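Major capsid protein (Paramecium bursaria Chlorella virus 1, PDB 5TIP) self-assembles as trimers into the icosahedral, pseudo T=169 capsid shell of the virus, which is about 190 nm across. Local coordinates at residues L118-M121 with N127-R130; D123-Y128 with G343-A348; S314-L319 with F325-G330. All coordinates share one frame; numbering follows the deposited sequence.

Interaction 1 (L118-M121 with N127-R130)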
loop_
_atom_site.group_PDB
_atom_site.type_symbol
_atom_site.label_atom_id
_atom_site.label_comp_id
_atom_site.label_asym_id
_atom_site.label_seq_id
_atom_site.Cartn_x
_atom_site.Cartn_y
_atom_site.Cartn_z
ATOM N N LEU A 118 4.530 0.251 -13.697
ATOM C CA LEU A 118 5.338 -0.749 -13.010
ATOM C C LEU A 118 5.630 -0.409 -11.554
ATOM O O LEU A 118 5.531 -1.288 -10.693
ATOM C CB LEU A 118 6.665 -0.954 -13.750
ATOM C CG LEU A 118 6.656 -1.865 -14.978
ATOM C CD1 LEU A 118 8.001 -1.807 -15.675
ATOM C CD2 LEU A 118 6.321 -3.296 -14.584
ATOM N N PHE A 119 5.989 0.838 -11.252
ATOM C CA PHE A 119 6.573 1.170 -9.960
ATOM C C PHE A 119 5.698 2.061 -9.089
ATOM O O PHE A 119 6.065 2.327 -7.939
ATOM C CB PHE A 119 7.946 1.815 -10.168
ATOM C CG PHE A 119 8.927 0.909 -10.849
ATOM C CD1 PHE A 119 9.537 -0.118 -10.149
ATOM C CD2 PHE A 119 9.220 1.064 -12.194
ATOM C CE1 PHE A 119 10.431 -0.963 -10.771
ATOM C CE2 PHE A 119 10.114 0.221 -12.823
ATOM C CZ PHE A 119 10.720 -0.796 -12.110
ATOM N N ARG A 120 4.567 2.537 -9.591
ATOM C CA ARG A 120 3.567 3.154 -8.735
ATOM C C ARG A 120 2.427 2.174 -8.498
ATOM O O ARG A 120 2.194 1.253 -9.284
ATOM C CB ARG A 120 3.040 4.457 -9.339
ATOM C CG ARG A 120 3.976 5.637 -9.135
ATOM C CD ARG A 120 3.255 6.965 -9.307
ATOM N NE ARG A 120 4.193 8.080 -9.400
ATOM C CZ ARG A 120 4.771 8.473 -10.530
ATOM N NH1 ARG A 120 4.505 7.843 -11.665
ATOM N NH2 ARG A 120 5.615 9.494 -10.526
ATOM N N MET A 121 1.718 2.378 -7.392
ATOM C CA MET A 121 0.671 1.447 -7.005
ATOM C C MET A 121 -0.264 2.118 -6.014
ATOM O O MET A 121 0.079 3.126 -5.390
ATOM C CB MET A 121 1.254 0.171 -6.389
ATOM C CG MET A 121 1.984 0.413 -5.077
ATOM S SD MET A 121 2.800 -1.054 -4.417
ATOM C CE MET A 121 4.094 -1.301 -5.630
ATOM N N ASN A 127 -3.422 9.125 -6.925
ATOM C CA ASN A 127 -3.087 10.536 -6.731
ATOM C C ASN A 127 -2.265 11.082 -7.890
ATOM O O ASN A 127 -2.400 12.256 -8.250
ATOM C CB ASN A 127 -2.327 10.722 -5.414
ATOM C CG ASN A 127 -2.154 12.188 -5.035
ATOM O OD1 ASN A 127 -3.053 12.998 -5.244
ATOM N ND2 ASN A 127 -0.989 12.532 -4.481
ATOM N N TYR A 128 -1.410 10.243 -8.480
ATOM C CA TYR A 128 -0.645 10.674 -9.642
ATOM C C TYR A 128 -1.548 10.950 -10.835
ATOM O O TYR A 128 -1.265 11.859 -11.624
ATOM C CB TYR A 128 0.412 9.623 -10.000
ATOM C CG TYR A 128 1.181 9.923 -11.270
ATOM C CD1 TYR A 128 2.244 10.816 -11.266
ATOM C CD2 TYR A 128 0.851 9.304 -12.470
ATOM C CE1 TYR A 128 2.952 11.091 -12.422
ATOM C CE2 TYR A 128 1.555 9.573 -13.630
ATOM C CZ TYR A 128 2.603 10.467 -13.600
ATOM O OH TYR A 128 3.304 10.734 -14.753
ATOM N N ARG A 129 -2.640 10.192 -10.988
ATOM C CA ARG A 129 -3.561 10.477 -12.084
ATOM C C ARG A 129 -4.398 11.719 -11.806
ATOM O O ARG A 129 -4.783 12.426 -12.744
ATOM C CB ARG A 129 -4.471 9.281 -12.367
ATOM C CG ARG A 129 -5.269 9.466 -13.647
ATOM C CD ARG A 129 -5.976 8.215 -14.116
ATOM N NE ARG A 129 -6.623 8.460 -15.403
ATOM C CZ ARG A 129 -7.333 7.562 -16.074
ATOM N NH1 ARG A 129 -7.497 6.341 -15.589
ATOM N NH2 ARG A 129 -7.881 7.889 -17.237
ATOM N N ARG A 130 -4.703 11.997 -10.536
ATOM C CA ARG A 130 -5.317 13.276 -10.200
ATOM C C ARG A 130 -4.424 14.434 -10.623
ATOM O O ARG A 130 -4.914 15.482 -11.056
ATOM C CB ARG A 130 -5.602 13.363 -8.701
ATOM C CG ARG A 130 -6.631 12.391 -8.168
ATOM C CD ARG A 130 -6.747 12.558 -6.662
ATOM N NE ARG A 130 -7.288 13.865 -6.301
ATOM C CZ ARG A 130 -7.067 14.469 -5.138
ATOM N NH1 ARG A 130 -6.299 13.891 -4.225
ATOM N NH2 ARG A 130 -7.600 15.658 -4.889
HETATM O O HOH W 1 5.322 8.772 -14.261
#
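R120 and Y128 carry this contact by stacking a guanidinium on a phenol ring across the turn between two consecutive helices. L118 and F119, at the C-terminal part of helix 109-119, face elsewhere, the ring of F119 meeting that of Y260. R120 then turns back toward helix 122-132. Its CG stands anti to the carbonyl carbon (chi1 -79°) and the chain runs extended from CG to NE, so that the flat end reaches over the aromatic ring while the two side chains cross at about a right angle. The guanidinium and ring planes are only 10° apart, and R120 CZ sits over the face of the Y128 ring, which meets the criteria for a cation-pi stack. The closest atoms, R120 CZ and Y128 CD1, are 3.5 Å apart, and R120 NH1 is placed over the ring centre. One water in the guanidinium plane links the polar ends: it accepts from R120 NH1 at 2.9 Å and gives a weak bond to Y128 OH, also at 2.9 Å. Stronger partners fix both groups from outside, since R120 NH2 bonds to Y339 OH of the second subunit and Y128 OH to E89 OE1. M121, next in sequence, packs on D123 of the third subunit. The stacked pair is buried between helix 109-119, whose F112, R113 and D116 touch Y128, and helix 122-132, while L118 packs on V350 and L352 of strand 350-354.

Interaction 2 (D123-Y128 with G343-A348); sequences DDRYNY and GGVTPA
R125, on helix 122-132, lies well apart from the irregular chain 343-348, the nearest CA atoms, of R125 and G344, being 10.3 Å apart, so a long side chain rather than the backbones must make the contact. The R125 guanidinium does so by gripping the carbonyl of V345 with both terminal nitrogens. R125 NH2 lies 2.7 Å from V345 O with a fairly straight N-H...O angle of 161°, whereas R125 NH1 reaches the same oxygen, V345 O, at 3.2 Å in a weak, bent bond. The oxygen is met at the edge of the guanidinium and close to its plane, but NH2 approaches tilted by 27° from the carbonyl plane. The side chain leaves the helix with CG anti to the backbone N and then bends at chi2 (137°) and chi3, which turns the group toward the loop. V345 CG1, lying between its own backbone N and carbonyl carbon, comes within 3.2 Å of R125 NH2, a close methyl-to-nitrogen contact beside the hydrogen bond. Major capsid proteins of this family are built from two jelly-roll domains, and here the helix belongs to the N-terminal half of the chain and the loop, which follows helix 330-341, to the C-terminal half, consistent with a link between the two jelly-roll halves. R125 NH1 also bonds to D116 O, which holds the rotation of the group. The trimer interface runs alongside: V345 packs on D123 of the third subunit, whose OD2 forms a long, weak ion pair with R125 NH2, and T346 O accepts from R130 NH1 of that same subunit.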
loop_
_atom_site.group_PDB
_atom_site.type_symbol
_atom_site.label_atom_id
_atom_site.label_comp_id
_atom_site.label_asym_id
_atom_site.label_seq_id
_atom_site.Cartn_x
_atom_site.Cartn_y
_atom_site.Cartn_z
ATOM N N ASP A 123 -3.059 3.942 -3.734
ATOM C CA ASP A 123 -3.559 5.314 -3.730
ATOM C C ASP A 123 -2.530 6.295 -4.275
ATOM O O ASP A 123 -2.904 7.330 -4.838
ATOM C CB ASP A 123 -3.963 5.715 -2.313
ATOM C CG ASP A 123 -5.244 5.050 -1.866
ATOM O OD1 ASP A 123 -5.892 4.372 -2.691
ATOM O OD2 ASP A 123 -5.594 5.195 -0.678
ATOM N N ASP A 124 -1.240 5.988 -4.115
ATOM C CA ASP A 124 -0.196 6.836 -4.673
ATOM C C ASP A 124 -0.330 6.955 -6.184
ATOM O O ASP A 124 -0.208 8.055 -6.745
ATOM C CB ASP A 124 1.167 6.265 -4.301
ATOM C CG ASP A 124 2.304 7.131 -4.769
ATOM O OD1 ASP A 124 2.268 8.357 -4.566
ATOM O OD2 ASP A 124 3.257 6.592 -5.346
ATOM N N ARG A 125 -0.671 5.839 -6.818
ATOM C CA ARG A 125 -0.876 5.797 -8.257
ATOM C C ARG A 125 -2.098 6.627 -8.645
ATOM O O ARG A 125 -2.057 7.373 -9.623
ATOM C CB ARG A 125 -1.044 4.353 -8.734
ATOM C CG ARG A 125 -1.109 4.202 -10.245
ATOM C CD ARG A 125 -0.282 3.018 -10.717
ATOM N NE ARG A 125 -0.962 1.747 -10.483
ATOM C CZ ARG A 125 -0.502 0.568 -10.888
ATOM N NH1 ARG A 125 0.645 0.493 -11.549
ATOM N NH2 ARG A 125 -1.187 -0.537 -10.631
ATOM N N TYR A 126 -3.187 6.501 -7.886
ATOM C CA TYR A 126 -4.390 7.267 -8.193
ATOM C C TYR A 126 -4.171 8.758 -7.975
ATOM O O TYR A 126 -4.686 9.585 -8.741
ATOM C CB TYR A 126 -5.566 6.775 -7.349
ATOM C CG TYR A 126 -6.836 7.581 -7.561
ATOM C CD1 TYR A 126 -7.467 7.596 -8.788
ATOM C CD2 TYR A 126 -7.418 8.300 -6.529
ATOM C CE1 TYR A 126 -8.623 8.324 -9.002
ATOM C CE2 TYR A 126 -8.586 9.029 -6.732
ATOM C CZ TYR A 126 -9.178 9.035 -7.971
ATOM O OH TYR A 126 -10.333 9.753 -8.188
ATOM N N ASN A 127 -3.422 9.125 -6.925
ATOM C CA ASN A 127 -3.087 10.536 -6.731
ATOM C C ASN A 127 -2.265 11.082 -7.890
ATOM O O ASN A 127 -2.400 12.256 -8.250
ATOM C CB ASN A 127 -2.327 10.722 -5.414
ATOM C CG ASN A 127 -2.154 12.188 -5.035
ATOM O OD1 ASN A 127 -3.053 12.998 -5.244
ATOM N ND2 ASN A 127 -0.989 12.532 -4.481
ATOM N N TYR A 128 -1.410 10.243 -8.480
ATOM C CA TYR A 128 -0.645 10.674 -9.642
ATOM C C TYR A 128 -1.548 10.950 -10.835
ATOM O O TYR A 128 -1.265 11.859 -11.624
ATOM C CB TYR A 128 0.412 9.623 -10.000
ATOM C CG TYR A 128 1.181 9.923 -11.270
ATOM C CD1 TYR A 128 2.244 10.816 -11.266
ATOM C CD2 TYR A 128 0.851 9.304 -12.470
ATOM C CE1 TYR A 128 2.952 11.091 -12.422
ATOM C CE2 TYR A 128 1.555 9.573 -13.630
ATOM C CZ TYR A 128 2.603 10.467 -13.600
ATOM O OH TYR A 128 3.304 10.734 -14.753
ATOM N N GLY A 343 5.692 -5.878 -6.025
ATOM C CA GLY A 343 4.606 -5.991 -5.075
ATOM C C GLY A 343 3.416 -5.105 -5.353
ATOM O O GLY A 343 2.721 -4.704 -4.412
ATOM N N GLY A 344 3.159 -4.778 -6.616
ATOM C CA GLY A 344 1.978 -4.023 -6.987
ATOM C C GLY A 344 1.141 -4.783 -7.995
ATOM O O GLY A 344 0.975 -6.000 -7.877
ATOM N N VAL A 345 0.610 -4.082 -8.992
ATOM C CA VAL A 345 -0.085 -4.714 -10.108
ATOM C C VAL A 345 0.249 -3.933 -11.371
ATOM O O VAL A 345 0.251 -2.697 -11.366
ATOM C CB VAL A 345 -1.610 -4.803 -9.883
ATOM C CG1 VAL A 345 -2.261 -3.428 -9.884
ATOM C CG2 VAL A 345 -2.248 -5.701 -10.932
ATOM N N THR A 346 0.571 -4.650 -12.441
ATOM C CA THR A 346 0.997 -4.039 -13.683
ATOM C C THR A 346 -0.020 -4.333 -14.775
ATOM O O THR A 346 -0.371 -5.503 -14.988
ATOM C CB THR A 346 2.381 -4.557 -14.105
ATOM O OG1 THR A 346 3.356 -4.150 -13.137
ATOM C CG2 THR A 346 2.768 -4.001 -15.463
ATOM N N PRO A 347 -0.519 -3.317 -15.477
ATOM C CA PRO A 347 -1.486 -3.571 -16.549
ATOM C C PRO A 347 -0.864 -4.388 -17.671
ATOM O O PRO A 347 0.352 -4.386 -17.873
ATOM C CB PRO A 347 -1.868 -2.164 -17.023
ATOM C CG PRO A 347 -0.716 -1.304 -16.617
ATOM C CD PRO A 347 -0.221 -1.883 -15.327
ATOM N N ALA A 348 -1.722 -5.102 -18.394
ATOM C CA ALA A 348 -1.260 -5.929 -19.498
ATOM C C ALA A 348 -0.567 -5.074 -20.551
ATOM O O ALA A 348 -0.912 -3.908 -20.764
ATOM C CB ALA A 348 -2.430 -6.692 -20.120
#

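Interaction 3 (S314-L319 with F325-G330); sequences SAKIQL and FATRKG
The antiparallel beta hairpin of strands 312-319 and 322-329, in the C-terminal half of the chain, brings 314-319 against 325-330. A315 and R328 form a hydrogen-bonded pair: A315 N gives to R328 O at 2.9 Å, and R328 N gives to A315 O at 3.1 Å with an N-H...O angle of 165°. One step away S314 and K329 make a non-hydrogen-bonded pair; S314 CA and K329 CA are 4.0 Å apart and the side chains diverge. Before R328, at 325-327, the chain is outside regular strand geometry, and side chains take over. F325 has CG between its backbone N and carbonyl carbon (chi1 51°), which turns the ring back over the first strand, where one face receives I317 N. The ring also touches the I317 side chain, F325 CZ lying 3.6 Å from I317 CG1. On the other side of the strand, T327 lies across K316 and S314: T327 OG1 is 3.2 Å from K316 CD, and T327 CG2 is 3.5 Å from S314 CB. The extended lysine carries its amine onward to a salt bridge with D323. F325 in turn stacks on Y353 and touches F333 of helix 330-341. Two backbone bonds thus set the register at one end, and apolar packing of F325 on I317 holds the other. The price is a buried F325 O that has no partner in the model, while R328 directs its guanidinium to E72 of the third subunit, where the salt bridge probably contributes to the subunit interface.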
loop_
_atom_site.group_PDB
_atom_site.type_symbol
_atom_site.label_atom_id
_atom_site.label_comp_id
_atom_site.label_asym_id
_atom_site.label_seq_id
_atom_site.Cartn_x
_atom_site.Cartn_y
_atom_site.Cartn_z
ATOM N N SER A 314 5.605 -15.272 -25.896
ATOM C CA SER A 314 6.710 -15.759 -25.086
ATOM C C SER A 314 7.936 -14.900 -25.355
ATOM O O SER A 314 7.998 -14.169 -26.346
ATOM C CB SER A 314 7.010 -17.235 -25.372
ATOM O OG SER A 314 7.415 -17.427 -26.717
ATOM N N ALA A 315 8.915 -14.994 -24.457
ATOM C CA ALA A 315 10.122 -14.194 -24.601
ATOM C C ALA A 315 11.259 -14.819 -23.808
ATOM O O ALA A 315 11.036 -15.521 -22.820
ATOM C CB ALA A 315 9.894 -12.749 -24.144
ATOM N N LYS A 316 12.480 -14.544 -24.260
ATOM C CA LYS A 316 13.688 -14.917 -23.540
ATOM C C LYS A 316 14.796 -13.970 -23.969
ATOM O O LYS A 316 14.721 -13.334 -25.022
ATOM C CB LYS A 316 14.093 -16.372 -23.801
ATOM C CG LYS A 316 14.658 -16.617 -25.195
ATOM C CD LYS A 316 15.134 -18.052 -25.365
ATOM C CE LYS A 316 15.579 -18.323 -26.795
ATOM N NZ LYS A 316 15.972 -19.746 -26.991
ATOM N N ILE A 317 15.826 -13.882 -23.136
ATOM C CA ILE A 317 16.988 -13.046 -23.406
ATOM C C ILE A 317 18.174 -13.953 -23.687
ATOM O O ILE A 317 18.390 -14.946 -22.982
ATOM C CB ILE A 317 17.289 -12.093 -22.234
ATOM C CG1 ILE A 317 16.095 -11.177 -21.972
ATOM C CG2 ILE A 317 18.536 -11.270 -22.520
ATOM C CD1 ILE A 317 16.273 -10.280 -20.769
ATOM N N GLN A 318 18.936 -13.619 -24.725
ATOM C CA GLN A 318 20.134 -14.360 -25.085
ATOM C C GLN A 318 21.360 -13.502 -24.813
ATOM O O GLN A 318 21.388 -12.311 -25.147
ATOM C CB GLN A 318 20.103 -14.786 -26.556
ATOM C CG GLN A 318 19.018 -15.802 -26.886
ATOM C CD GLN A 318 19.181 -16.407 -28.270
ATOM O OE1 GLN A 318 20.298 -16.551 -28.768
ATOM N NE2 GLN A 318 18.064 -16.763 -28.897
ATOM N N LEU A 319 22.374 -14.115 -24.211
ATOM C CA LEU A 319 23.612 -13.440 -23.841
ATOM C C LEU A 319 24.742 -14.114 -24.604
ATOM O O LEU A 319 25.131 -15.241 -24.276
ATOM C CB LEU A 319 23.830 -13.503 -22.329
ATOM C CG LEU A 319 24.796 -12.525 -21.660
ATOM C CD1 LEU A 319 24.490 -12.457 -20.175
ATOM C CD2 LEU A 319 26.245 -12.933 -21.879
ATOM N N PHE A 325 18.052 -17.173 -19.761
ATOM C CA PHE A 325 17.063 -17.954 -19.036
ATOM C C PHE A 325 16.150 -18.625 -20.052
ATOM O O PHE A 325 16.104 -18.237 -21.223
ATOM C CB PHE A 325 16.260 -17.094 -18.051
ATOM C CG PHE A 325 15.677 -15.848 -18.656
ATOM C CD1 PHE A 325 14.427 -15.869 -19.252
ATOM C CD2 PHE A 325 16.377 -14.654 -18.618
ATOM C CE1 PHE A 325 13.888 -14.722 -19.807
ATOM C CE2 PHE A 325 15.843 -13.504 -19.171
ATOM C CZ PHE A 325 14.597 -13.539 -19.765
ATOM N N ALA A 326 15.431 -19.643 -19.587
ATOM C CA ALA A 326 14.517 -20.376 -20.451
ATOM C C ALA A 326 13.317 -19.516 -20.824
ATOM O O ALA A 326 12.939 -18.586 -20.104
ATOM C CB ALA A 326 14.050 -21.662 -19.771
ATOM N N THR A 327 12.714 -19.839 -21.965
ATOM C CA THR A 327 11.606 -19.050 -22.484
ATOM C C THR A 327 10.407 -19.112 -21.546
ATOM O O THR A 327 9.998 -20.192 -21.108
ATOM C CB THR A 327 11.207 -19.557 -23.869
ATOM O OG1 THR A 327 12.342 -19.515 -24.742
ATOM C CG2 THR A 327 10.102 -18.699 -24.451
ATOM N N ARG A 328 9.843 -17.946 -21.242
ATOM C CA ARG A 328 8.638 -17.835 -20.438
ATOM C C ARG A 328 7.573 -17.083 -21.225
ATOM O O ARG A 328 7.874 -16.332 -22.156
ATOM C CB ARG A 328 8.906 -17.118 -19.108
ATOM C CG ARG A 328 10.031 -17.716 -18.280
ATOM C CD ARG A 328 9.695 -19.122 -17.816
ATOM N NE ARG A 328 8.656 -19.145 -16.791
ATOM C CZ ARG A 328 8.890 -19.041 -15.487
ATOM N NH1 ARG A 328 10.130 -18.898 -15.041
ATOM N NH2 ARG A 328 7.882 -19.076 -14.625
ATOM N N LYS A 329 6.319 -17.284 -20.829
ATOM C CA LYS A 329 5.213 -16.615 -21.492
ATOM C C LYS A 329 5.232 -15.119 -21.192
ATOM O O LYS A 329 5.895 -14.649 -20.262
ATOM C CB LYS A 329 3.881 -17.221 -21.050
ATOM C CG LYS A 329 3.680 -18.664 -21.484
ATOM C CD LYS A 329 3.605 -18.794 -22.995
ATOM C CE LYS A 329 3.272 -20.220 -23.402
ATOM N NZ LYS A 329 3.160 -20.373 -24.878
ATOM N N GLY A 330 4.488 -14.363 -22.002
ATOM C CA GLY A 330 4.397 -12.931 -21.783
ATOM C C GLY A 330 3.744 -12.574 -20.464
ATOM O O GLY A 330 4.090 -11.561 -19.850
#

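Interactions 1 and 2 form one continuous cluster: their centres are 5 Å apart, both draw on helix 122-132, and L118 CD2 of the first lies 3.4 Å from T346 OG1 of the second. The carbonyl of R120 also sits beside the other arginine, with R120 O 2.8 Å from R125 NH1. Interaction 3 lies apart, its centre 28 Å from that of interaction 1 and 26 Å from that of interaction 2, with nearest atoms about 10 and 8 Å away. Helix 330-341 follows its hairpin and leads to the loop of interaction 2. All three reach the third subunit. A bound mercury ion lies about 6 Å from the I317 side chain.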